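Local coordinates for Lin1840 protein (Listeria innocua serovar 6a, PDB 4ZOC), which probably hydrolyses terminal, non-reducing beta-D-glucosyl residues to release beta-D-glucose, as a family 3 glycoside hydrolase of beta-1,2-glucan metabolism, at residues L139-D144 with Q217-A222; E622-E627 with F678-E683; T650-R655 with F685-H690; P698-V703 with E716-G721. The protein carries 2 engineered substitutions. One frame throughout, in Å; residues are numbered along the deposited sequence. Where two conformers were deposited one is given.

Interaction 1: residues L139-D144 with Q217-A222; sequences LDLVRD and QNYLPA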
# COMPACT_ATOMS: atom_id res chain seq x y z
N LEU A 139 10.02 -17.29 1.86
CA LEU A 139 8.67 -17.54 1.30
C LEU A 139 7.71 -16.38 1.47
O LEU A 139 6.49 -16.54 1.45
CB LEU A 139 8.10 -18.82 1.88
CG LEU A 139 8.94 -20.07 1.52
CD1 LEU A 139 8.39 -21.29 2.25
CD2 LEU A 139 8.89 -20.34 0.01
N ASP A 140 8.27 -15.17 1.60
CA ASP A 140 7.44 -13.97 1.78
C ASP A 140 6.91 -13.59 0.40
O ASP A 140 7.68 -13.34 -0.59
CB ASP A 140 8.29 -12.82 2.37
CG ASP A 140 9.01 -13.24 3.65
OD1 ASP A 140 8.49 -14.09 4.41
OD2 ASP A 140 10.12 -12.78 3.88
N LEU A 141 5.58 -13.53 0.30
CA LEU A 141 4.91 -13.04 -0.90
C LEU A 141 5.26 -11.57 -1.09
O LEU A 141 5.29 -10.80 -0.10
CB LEU A 141 3.39 -13.18 -0.71
CG LEU A 141 2.49 -12.83 -1.91
CD1 LEU A 141 2.63 -13.94 -2.89
CD2 LEU A 141 1.08 -12.67 -1.44
N VAL A 142 5.62 -11.23 -2.33
CA VAL A 142 6.00 -9.89 -2.68
C VAL A 142 5.13 -9.31 -3.80
O VAL A 142 4.90 -9.95 -4.87
CB VAL A 142 7.50 -9.78 -3.01
CG1 VAL A 142 8.32 -10.04 -1.77
CG2 VAL A 142 7.95 -10.72 -4.16
N ARG A 143 4.68 -8.08 -3.57
CA ARG A 143 3.95 -7.29 -4.57
C ARG A 143 4.59 -5.89 -4.78
O ARG A 143 4.00 -5.08 -5.50
CB ARG A 143 2.54 -7.12 -4.14
CG ARG A 143 1.74 -8.39 -4.13
CD ARG A 143 0.39 -8.12 -3.46
NE ARG A 143 -0.47 -9.30 -3.58
CZ ARG A 143 -1.69 -9.39 -3.05
NH1 ARG A 143 -2.20 -8.39 -2.39
NH2 ARG A 143 -2.40 -10.51 -3.20
N ASP A 144 5.74 -5.61 -4.15
CA ASP A 144 6.29 -4.26 -4.06
C ASP A 144 7.78 -4.31 -4.33
O ASP A 144 8.60 -4.57 -3.46
CB ASP A 144 5.96 -3.63 -2.70
CG ASP A 144 6.33 -2.16 -2.63
OD1 ASP A 144 7.15 -1.68 -3.51
OD2 ASP A 144 5.84 -1.49 -1.68
N GLN A 217 -5.29 -16.12 3.17
CA GLN A 217 -5.55 -16.42 1.76
C GLN A 217 -4.30 -16.44 0.89
O GLN A 217 -4.11 -17.36 0.06
CB GLN A 217 -6.52 -15.36 1.10
CG GLN A 217 -6.90 -15.74 -0.30
CD GLN A 217 -7.71 -17.03 -0.33
OE1 GLN A 217 -8.72 -17.16 0.35
NE2 GLN A 217 -7.28 -17.96 -1.13
N ASN A 218 -3.44 -15.43 1.10
CA ASN A 218 -2.30 -15.13 0.22
C ASN A 218 -0.91 -15.20 0.87
O ASN A 218 0.07 -15.58 0.23
CB ASN A 218 -2.53 -13.82 -0.48
CG ASN A 218 -3.66 -13.91 -1.51
OD1 ASN A 218 -3.71 -14.83 -2.29
ND2 ASN A 218 -4.56 -12.98 -1.51
N TYR A 219 -0.85 -14.83 2.15
CA TYR A 219 0.47 -14.59 2.77
C TYR A 219 0.99 -15.81 3.53
O TYR A 219 2.21 -15.95 3.67
CB TYR A 219 0.39 -13.36 3.69
CG TYR A 219 0.41 -12.13 2.87
CD1 TYR A 219 -0.73 -11.67 2.30
CD2 TYR A 219 1.63 -11.47 2.55
CE1 TYR A 219 -0.70 -10.59 1.45
CE2 TYR A 219 1.62 -10.37 1.76
CZ TYR A 219 0.45 -9.93 1.22
OH TYR A 219 0.47 -8.87 0.31
N LEU A 220 0.10 -16.66 4.04
CA LEU A 220 0.54 -17.85 4.77
C LEU A 220 0.75 -19.15 3.96
O LEU A 220 1.52 -20.01 4.40
CB LEU A 220 -0.41 -18.14 5.93
CG LEU A 220 -0.54 -17.09 7.03
CD1 LEU A 220 -1.55 -17.57 8.10
CD2 LEU A 220 0.80 -16.95 7.65
N PRO A 221 0.11 -19.30 2.78
CA PRO A 221 0.16 -20.63 2.18
C PRO A 221 1.57 -21.17 1.88
O PRO A 221 1.81 -22.38 2.06
CB PRO A 221 -0.58 -20.42 0.89
CG PRO A 221 -1.77 -19.54 1.34
CD PRO A 221 -1.00 -18.49 2.17
N ALA A 222 2.50 -20.36 1.40
CA ALA A 222 3.79 -20.89 1.04
C ALA A 222 4.52 -21.37 2.29
O ALA A 222 5.13 -22.47 2.26
CB ALA A 222 4.62 -19.93 0.18
O HOH W 1 4.14 -17.68 2.58
O HOH W 2 4.12 -14.00 3.03
O HOH W 3 3.23 -8.76 -0.59
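L139 and A222 come together at 5.9 Å between their CA atoms, and L141 and Y219 at 6.0 Å, with no direct hydrogen bond joining the two backbones. The contact belongs to the TIM-barrel domain: the irregular chain after barrel strand 133-134 lies on the junction of helices 212-219 and 221-228, which follow strand 187-193. L141 carries the middle of the contact. With its CG opposite the backbone N (chi1 -175°), it sends CD2 over the middle of the Y219 ring, a CH-pi contact 3.9 Å from the centroid and 12° off the ring normal. The same methyl lies 3.5 Å from N218 O, at the wider pi-type turn of helix 212-219. At one end, L139 CB meets A222 CB at 4.0 Å, while L139 CD1 rests on A222 O. At the other end, the extended R143 chain passes the Y219 hydroxyl, which lies over one guanidinium face; the guanidinium and ring planes are 67° apart. R143 NH2 is 3.7 Å from N218 ND2, a packing contact between two nitrogen donors; N218 ND2 is hydrogen-bonded to E214, and R143 makes a cation-pi contact with Y564. Three waters bridge the segments in place of direct hydrogen bonds. Y219 O receives protons from two waters: one also donates to L139 O, the other accepts from L141 N. A third water links the far end of the ring, 2.9 Å from Y219 OH and donating to L141 O, also at 2.9 Å.

Interaction 2: residues E622-E627 with F678-E683; sequences ESLHVE and FELTSE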
# COMPACT_ATOMS: atom_id res chain seq x y z
N GLU A 622 -14.69 -32.59 -6.12
CA GLU A 622 -14.17 -33.34 -7.21
C GLU A 622 -13.06 -32.56 -7.89
O GLU A 622 -13.14 -31.34 -7.98
CB GLU A 622 -15.29 -33.55 -8.18
CG GLU A 622 -14.90 -34.46 -9.33
CD GLU A 622 -16.08 -34.86 -10.21
OE1 GLU A 622 -17.21 -34.30 -10.18
OE2 GLU A 622 -15.85 -35.75 -10.98
N SER A 623 -12.05 -33.29 -8.38
CA SER A 623 -10.95 -32.73 -9.11
C SER A 623 -11.35 -32.45 -10.54
O SER A 623 -12.16 -33.14 -11.16
CB SER A 623 -9.75 -33.68 -9.09
OG SER A 623 -9.16 -33.82 -7.80
N LEU A 624 -10.76 -31.42 -11.09
CA LEU A 624 -10.77 -31.20 -12.49
C LEU A 624 -9.47 -31.61 -13.11
O LEU A 624 -8.37 -31.09 -12.74
CB LEU A 624 -11.11 -29.71 -12.81
CG LEU A 624 -11.21 -29.37 -14.27
CD1 LEU A 624 -12.52 -29.86 -14.85
CD2 LEU A 624 -11.00 -27.88 -14.50
N HIS A 625 -9.56 -32.53 -14.08
CA HIS A 625 -8.42 -32.99 -14.85
C HIS A 625 -8.31 -32.25 -16.19
O HIS A 625 -9.22 -32.26 -17.00
CB HIS A 625 -8.42 -34.50 -15.07
CG HIS A 625 -8.34 -35.26 -13.80
ND1 HIS A 625 -7.14 -35.62 -13.21
CD2 HIS A 625 -9.30 -35.69 -12.97
CE1 HIS A 625 -7.38 -36.26 -12.09
NE2 HIS A 625 -8.69 -36.29 -11.91
N VAL A 626 -7.18 -31.60 -16.39
CA VAL A 626 -6.96 -30.73 -17.53
C VAL A 626 -5.83 -31.32 -18.34
O VAL A 626 -4.70 -31.55 -17.83
CB VAL A 626 -6.61 -29.29 -17.10
CG1 VAL A 626 -6.43 -28.44 -18.31
CG2 VAL A 626 -7.69 -28.71 -16.19
N GLU A 627 -6.12 -31.64 -19.60
CA GLU A 627 -5.15 -32.28 -20.47
C GLU A 627 -4.80 -31.34 -21.58
O GLU A 627 -5.68 -30.80 -22.25
CB GLU A 627 -5.73 -33.59 -21.07
CG GLU A 627 -4.76 -34.29 -22.00
CD GLU A 627 -5.36 -35.54 -22.59
OE1 GLU A 627 -5.00 -36.61 -22.12
OE2 GLU A 627 -6.23 -35.42 -23.48
N PHE A 678 -2.94 -32.09 -15.96
CA PHE A 678 -2.89 -31.43 -14.63
C PHE A 678 -4.12 -31.85 -13.83
O PHE A 678 -5.16 -32.01 -14.39
CB PHE A 678 -2.91 -29.90 -14.77
CG PHE A 678 -1.82 -29.33 -15.60
CD1 PHE A 678 -0.56 -29.10 -15.07
CD2 PHE A 678 -2.04 -29.02 -16.93
CE1 PHE A 678 0.41 -28.54 -15.85
CE2 PHE A 678 -1.07 -28.46 -17.70
CZ PHE A 678 0.16 -28.22 -17.16
N GLU A 679 -4.00 -32.03 -12.53
CA GLU A 679 -5.18 -32.27 -11.65
C GLU A 679 -5.40 -31.03 -10.81
O GLU A 679 -4.52 -30.63 -10.03
CB GLU A 679 -4.94 -33.48 -10.74
CG GLU A 679 -6.15 -33.80 -9.86
CD GLU A 679 -5.96 -34.94 -8.92
OE1 GLU A 679 -6.95 -35.29 -8.29
OE2 GLU A 679 -4.84 -35.49 -8.80
N LEU A 680 -6.55 -30.38 -10.96
CA LEU A 680 -6.86 -29.24 -10.08
C LEU A 680 -7.79 -29.86 -9.08
O LEU A 680 -8.95 -30.20 -9.43
CB LEU A 680 -7.53 -28.11 -10.86
CG LEU A 680 -6.80 -27.58 -12.13
CD1 LEU A 680 -7.42 -26.36 -12.74
CD2 LEU A 680 -5.40 -27.28 -11.83
N THR A 681 -7.30 -30.06 -7.85
CA THR A 681 -8.11 -30.72 -6.80
C THR A 681 -9.12 -29.73 -6.33
O THR A 681 -9.04 -28.54 -6.69
CB THR A 681 -7.29 -31.19 -5.61
OG1 THR A 681 -6.82 -30.06 -4.89
CG2 THR A 681 -6.15 -32.10 -6.00
N SER A 682 -10.04 -30.16 -5.48
CA SER A 682 -11.06 -29.23 -4.98
C SER A 682 -10.46 -28.10 -4.12
O SER A 682 -11.03 -27.01 -4.03
CB SER A 682 -12.19 -29.97 -4.29
OG SER A 682 -11.74 -30.54 -3.12
N GLU A 683 -9.31 -28.34 -3.52
CA GLU A 683 -8.61 -27.30 -2.82
C GLU A 683 -8.33 -26.07 -3.74
O GLU A 683 -8.38 -24.93 -3.29
CB GLU A 683 -7.30 -27.86 -2.20
CG GLU A 683 -6.64 -26.88 -1.26
CD GLU A 683 -5.76 -25.86 -1.99
OE1 GLU A 683 -5.16 -26.23 -3.03
OE2 GLU A 683 -5.68 -24.69 -1.53
O HOH W 4 -10.42 -33.06 -5.39
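V626 and L680 meet at the apolar centre, where V626 CG2 approaches L680 CD1 at 4.2 Å. L624 CD2 comes within 4.3 Å of the same L680 methyl, so L680 touches both branched side chains of strand 624-627. F678 extends this face: its CB lies 4.4 Å from V626 CB, and its ring continues onto I642, V644 and A662 of the other strands of the domain. Beneath the side chains the strands run antiparallel, their axes at 154°. L624 with L680 and V626 with F678 form hydrogen-bonded pairs; L680 N reaches L624 O at 2.6 Å in an almost straight bond, and V626 N and F678 O join within the carbonyl plane. H625 and E679, the non-hydrogen-bonded pair between them, project to the other face and are more exposed. Their side chains lie alongside and point the same way, H625 CE1 being 3.5 Å from E679 CG. The E679 chain is fully extended, CG opposite the backbone N (chi1 -178°), which takes the carboxylate up from the sheet and diagonally across to S623 on the partner segment. There S623 OG donates to E679 OE1 at 2.7 Å, on the anti side and 17° out of the carboxylate plane. S623 OG also accepts from a water, 2.8 Å away, that takes the N-H of S682, tying the end of the strand pair to the turn beyond it. With L624, V626, F678 and L680 facing inward and H625 and E679 outward, the pair has the two-faced pattern of an outer sheet in a beta-sandwich, here the fibronectin type III-like domain.

Interaction 3: residues T650-R655 with F685-H690; sequences TASISR and FSFYNH. With MG (magnesium ion), chain D.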
# COMPACT_ATOMS: atom_id res chain seq x y z
N THR A 650 -18.24 -15.75 -8.98
CA THR A 650 -19.07 -15.17 -7.92
C THR A 650 -18.80 -15.90 -6.62
O THR A 650 -18.84 -17.12 -6.57
CB THR A 650 -20.56 -15.31 -8.26
OG1 THR A 650 -20.78 -14.80 -9.58
CG2 THR A 650 -21.43 -14.53 -7.27
N ALA A 651 -18.60 -15.16 -5.56
CA ALA A 651 -18.36 -15.76 -4.27
C ALA A 651 -18.81 -14.88 -3.12
O ALA A 651 -19.09 -13.70 -3.29
CB ALA A 651 -16.84 -16.10 -4.17
N SER A 652 -18.83 -15.40 -1.92
CA SER A 652 -19.15 -14.59 -0.74
C SER A 652 -18.01 -13.58 -0.35
O SER A 652 -18.20 -12.73 0.50
CB SER A 652 -19.46 -15.54 0.41
OG SER A 652 -18.28 -16.27 0.71
N ILE A 653 -16.83 -13.73 -0.97
CA ILE A 653 -15.72 -12.80 -0.86
C ILE A 653 -15.39 -12.49 -2.36
O ILE A 653 -15.37 -13.39 -3.19
CB ILE A 653 -14.51 -13.52 -0.22
CG1 ILE A 653 -14.80 -13.88 1.24
CG2 ILE A 653 -13.26 -12.68 -0.36
CD1 ILE A 653 -14.94 -12.72 2.17
N SER A 654 -15.04 -11.24 -2.67
CA SER A 654 -14.66 -10.89 -4.01
C SER A 654 -13.33 -11.64 -4.30
O SER A 654 -12.38 -11.41 -3.61
CB SER A 654 -14.46 -9.34 -4.10
OG SER A 654 -14.15 -8.97 -5.42
N ARG A 655 -13.27 -12.48 -5.33
CA ARG A 655 -12.14 -13.34 -5.59
C ARG A 655 -11.29 -12.78 -6.75
O ARG A 655 -11.77 -12.08 -7.63
CB ARG A 655 -12.59 -14.80 -5.85
CG ARG A 655 -13.32 -15.43 -4.63
CD ARG A 655 -12.74 -16.82 -4.24
NE ARG A 655 -11.41 -16.63 -3.83
CZ ARG A 655 -10.30 -17.22 -4.26
NH1 ARG A 655 -9.19 -16.72 -3.77
NH2 ARG A 655 -10.24 -18.30 -5.05
N PHE A 685 -10.25 -24.94 -5.84
CA PHE A 685 -11.50 -24.21 -5.96
C PHE A 685 -11.95 -23.50 -4.67
O PHE A 685 -12.96 -22.82 -4.66
CB PHE A 685 -12.64 -25.16 -6.42
CG PHE A 685 -12.49 -25.69 -7.81
CD1 PHE A 685 -11.63 -26.75 -8.11
CD2 PHE A 685 -13.27 -25.18 -8.82
CE1 PHE A 685 -11.48 -27.20 -9.43
CE2 PHE A 685 -13.10 -25.59 -10.13
CZ PHE A 685 -12.25 -26.64 -10.45
N SER A 686 -11.18 -23.71 -3.61
CA SER A 686 -11.55 -23.28 -2.28
C SER A 686 -10.87 -21.98 -1.94
O SER A 686 -9.86 -21.56 -2.58
CB SER A 686 -11.15 -24.37 -1.31
OG SER A 686 -11.90 -25.55 -1.66
N PHE A 687 -11.42 -21.37 -0.87
CA PHE A 687 -10.96 -20.10 -0.36
C PHE A 687 -11.41 -19.84 1.06
O PHE A 687 -12.26 -20.53 1.55
CB PHE A 687 -11.41 -18.94 -1.26
CG PHE A 687 -12.86 -18.63 -1.17
CD1 PHE A 687 -13.78 -19.45 -1.87
CD2 PHE A 687 -13.33 -17.66 -0.37
CE1 PHE A 687 -15.13 -19.18 -1.80
CE2 PHE A 687 -14.68 -17.40 -0.29
CZ PHE A 687 -15.57 -18.21 -1.00
N TYR A 688 -10.80 -18.82 1.71
CA TYR A 688 -11.17 -18.40 3.01
C TYR A 688 -12.32 -17.42 3.02
O TYR A 688 -12.25 -16.43 2.35
CB TYR A 688 -9.96 -17.77 3.72
CG TYR A 688 -8.96 -18.82 4.11
CD1 TYR A 688 -9.11 -19.54 5.22
CD2 TYR A 688 -7.89 -19.14 3.27
CE1 TYR A 688 -8.16 -20.52 5.55
CE2 TYR A 688 -6.95 -20.09 3.58
CZ TYR A 688 -7.07 -20.76 4.74
OH TYR A 688 -6.12 -21.69 4.99
N ASN A 689 -13.39 -17.71 3.75
CA ASN A 689 -14.55 -16.85 3.76
C ASN A 689 -14.47 -15.78 4.85
O ASN A 689 -13.44 -15.67 5.52
CB ASN A 689 -15.80 -17.68 3.79
CG ASN A 689 -16.07 -18.33 5.13
OD1 ASN A 689 -15.40 -18.11 6.12
ND2 ASN A 689 -17.12 -19.16 5.15
N HIS A 690 -15.54 -14.99 5.04
CA HIS A 690 -15.46 -13.87 6.01
C HIS A 690 -15.25 -14.39 7.41
O HIS A 690 -14.67 -13.67 8.24
CB HIS A 690 -16.69 -12.95 5.95
CG HIS A 690 -17.80 -13.41 6.79
ND1 HIS A 690 -18.56 -14.53 6.48
CD2 HIS A 690 -18.21 -13.00 8.01
CE1 HIS A 690 -19.43 -14.75 7.45
NE2 HIS A 690 -19.24 -13.83 8.39
MG MG D . -18.22 -19.14 -6.73
O HOH W 5 -18.77 -18.88 -8.74
O HOH W 6 -17.80 -14.99 3.34
O HOH W 7 -12.57 -19.95 -5.22
O HOH W 8 -9.13 -20.85 -5.26
O HOH W 9 -17.58 -19.29 -4.73
O HOH W 10 -18.04 -21.15 -6.89
O HOH W 11 -20.27 -19.35 -6.13
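A651 CB meets F687 CZ at 4.0 Å, directly after T650, whose carbonyl O binds the magnesium ion at 2.1 Å; D648 and four waters complete the six ligands. S652 OG lies at the ring edge in its plane, 3.7 Å from F687 CZ. It is hydrogen-bonded to E697 and receives a proton from a water that takes the backbone N-H of H690. I653 follows with CG1 against the ring edge, 3.8 Å from F687 CE2, and CD1 over the chain at H690, 3.7 Å from its N. These residues lie in the loop between strands 638-648 and 659-668 of the fibronectin type III-like domain, where the second subunit also packs: S654 OG bonds to H280 O of that subunit. R655 ends the segment by lying over one face of F687, whose CG stands between its own backbone N and carbonyl carbon (chi1 72°). R655 CD is 3.8 Å from the ring centroid, and the guanidinium, within 2° of parallel to the ring, slides off it so that NE sits 3.5 Å from F687 CB. R655 NH2 forms a salt bridge with E659 and donates to a water, 2.9 Å away, which in turn donates to F685 O.

Interaction 4: residues P698-V703 with E716-G721; sequences PGLHRV and EVEVGG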
# COMPACT_ATOMS: atom_id res chain seq x y z
N PRO A 698 -20.62 -23.87 -4.30
CA PRO A 698 -21.10 -24.18 -5.64
C PRO A 698 -21.15 -22.89 -6.46
O PRO A 698 -21.43 -21.78 -5.88
CB PRO A 698 -22.47 -24.81 -5.44
CG PRO A 698 -22.87 -24.40 -4.07
CD PRO A 698 -21.65 -24.01 -3.26
N GLY A 699 -20.87 -23.06 -7.74
CA GLY A 699 -21.02 -21.97 -8.69
C GLY A 699 -20.07 -22.14 -9.86
O GLY A 699 -19.44 -23.16 -10.02
N LEU A 700 -20.01 -21.07 -10.68
CA LEU A 700 -19.30 -20.98 -11.88
C LEU A 700 -17.83 -20.65 -11.65
O LEU A 700 -17.51 -19.68 -10.91
CB LEU A 700 -19.88 -19.84 -12.74
CG LEU A 700 -19.28 -19.73 -14.18
CD1 LEU A 700 -19.41 -20.98 -15.09
CD2 LEU A 700 -19.90 -18.51 -14.91
N HIS A 701 -16.95 -21.38 -12.33
CA HIS A 701 -15.50 -21.08 -12.35
C HIS A 701 -15.07 -21.02 -13.79
O HIS A 701 -15.68 -21.68 -14.65
CB HIS A 701 -14.69 -22.16 -11.64
CG HIS A 701 -14.89 -22.17 -10.16
ND1 HIS A 701 -13.96 -21.72 -9.27
CD2 HIS A 701 -15.97 -22.54 -9.41
CE1 HIS A 701 -14.45 -21.77 -8.05
NE2 HIS A 701 -15.65 -22.32 -8.10
N ARG A 702 -14.06 -20.22 -14.08
CA ARG A 702 -13.38 -20.22 -15.35
C ARG A 702 -12.02 -20.81 -15.22
O ARG A 702 -11.34 -20.61 -14.25
CB ARG A 702 -13.24 -18.81 -15.91
CG ARG A 702 -14.60 -18.18 -16.20
CD ARG A 702 -14.40 -16.86 -16.87
NE ARG A 702 -15.70 -16.26 -17.01
CZ ARG A 702 -16.13 -15.15 -16.40
NH1 ARG A 702 -15.37 -14.44 -15.57
NH2 ARG A 702 -17.37 -14.74 -16.61
N VAL A 703 -11.60 -21.50 -16.26
CA VAL A 703 -10.37 -22.25 -16.35
C VAL A 703 -9.63 -21.66 -17.55
O VAL A 703 -10.19 -21.57 -18.66
CB VAL A 703 -10.62 -23.79 -16.60
CG1 VAL A 703 -9.27 -24.52 -16.60
CG2 VAL A 703 -11.46 -24.40 -15.48
N GLU A 716 -15.43 -22.69 -19.10
CA GLU A 716 -16.32 -22.52 -17.94
C GLU A 716 -16.75 -23.87 -17.43
O GLU A 716 -17.08 -24.79 -18.21
CB GLU A 716 -17.58 -21.68 -18.28
CG GLU A 716 -17.17 -20.31 -18.68
CD GLU A 716 -18.26 -19.29 -18.72
OE1 GLU A 716 -19.41 -19.67 -18.80
OE2 GLU A 716 -17.92 -18.08 -18.67
N VAL A 717 -16.82 -23.95 -16.09
CA VAL A 717 -17.20 -25.15 -15.36
C VAL A 717 -18.15 -24.75 -14.26
O VAL A 717 -17.87 -23.85 -13.46
CB VAL A 717 -16.02 -25.87 -14.71
CG1 VAL A 717 -16.52 -27.07 -13.94
CG2 VAL A 717 -14.99 -26.27 -15.76
N GLU A 718 -19.29 -25.39 -14.23
CA GLU A 718 -20.22 -25.15 -13.19
C GLU A 718 -20.05 -26.25 -12.11
O GLU A 718 -20.30 -27.42 -12.37
CB GLU A 718 -21.65 -25.12 -13.75
CG GLU A 718 -22.67 -24.67 -12.72
CD GLU A 718 -22.68 -23.16 -12.45
OE1 GLU A 718 -23.03 -22.81 -11.28
OE2 GLU A 718 -22.43 -22.33 -13.37
N VAL A 719 -19.67 -25.83 -10.90
CA VAL A 719 -19.49 -26.68 -9.75
C VAL A 719 -20.73 -26.70 -8.89
O VAL A 719 -21.28 -25.66 -8.49
CB VAL A 719 -18.23 -26.23 -8.93
CG1 VAL A 719 -17.95 -27.20 -7.79
CG2 VAL A 719 -17.01 -26.26 -9.80
N GLY A 720 -21.27 -27.88 -8.66
CA GLY A 720 -22.40 -27.98 -7.69
C GLY A 720 -22.79 -29.39 -7.35
O GLY A 720 -22.07 -30.23 -7.57
N GLY A 721 -23.96 -29.59 -6.78
CA GLY A 721 -24.49 -30.95 -6.53
C GLY A 721 -24.01 -31.52 -5.23
O GLY A 721 -24.00 -30.81 -4.18
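G699 and V719 begin an antiparallel strand pairing, the beta hairpin of strands 699-706 and 712-720 in the fibronectin type III-like domain. The two short strands cross at 147°. G699 with V719 and H701 with V717 are hydrogen-bonded pairs: G699 N reaches V719 O at 2.7 Å, and H701 N reaches V717 O at 2.9 Å. The return bond from V719 N meets G699 O from 36° above the carbonyl plane, not on a lone pair. On one face H701 CD2 rests on V719 CG2 at 3.9 Å, and V703 CG2 on V717 CG2 at 4.0 Å. The other face is polar at its rim. L700 CD1 lies against E716 CB, 3.7 Å away, and E716 extends alongside R702, whose NE meets OE2 of E716 edge-on in the guanidinium plane at 3.3 Å, a salt bridge with a weak hydrogen bond. R702 NH1 is held separately by Q647. E718 bends at chi2 (76°), bringing its carboxylate back against the G699-L700 peptide; OE2 is 3.6 Å from L700 CB, while OE1 forms a salt bridge with R284 of the second subunit. H701 also packs on D648, a magnesium ligand. The hairpin lies between strand 638-648, which flanks 699-706, and strand 617-620, which runs parallel beside 712-720.

Interaction 1 lies in the TIM-barrel domain and closes before the others open; interactions 2, 3 and 4 cluster in the fibronectin type III-like domain. The segments of interactions 2 and 3 alternate along the chain, and interaction 4 follows both. The centre of interaction 4 is about 12 Å from that of interaction 2 and about 13 Å from that of interaction 3; interactions 2 and 3 are about 18 Å apart, centre to centre. F685 bridges these three, touching L624 and L680 as well as H701 and V719, while L624 meets V703 across the sandwich. Interaction 1, its centre about 18 Å from that of interaction 3, reaches it through Q217, which probably bonds Y688, so barrel and sandwich domains are joined. Interactions 3 and 4 both touch the second subunit.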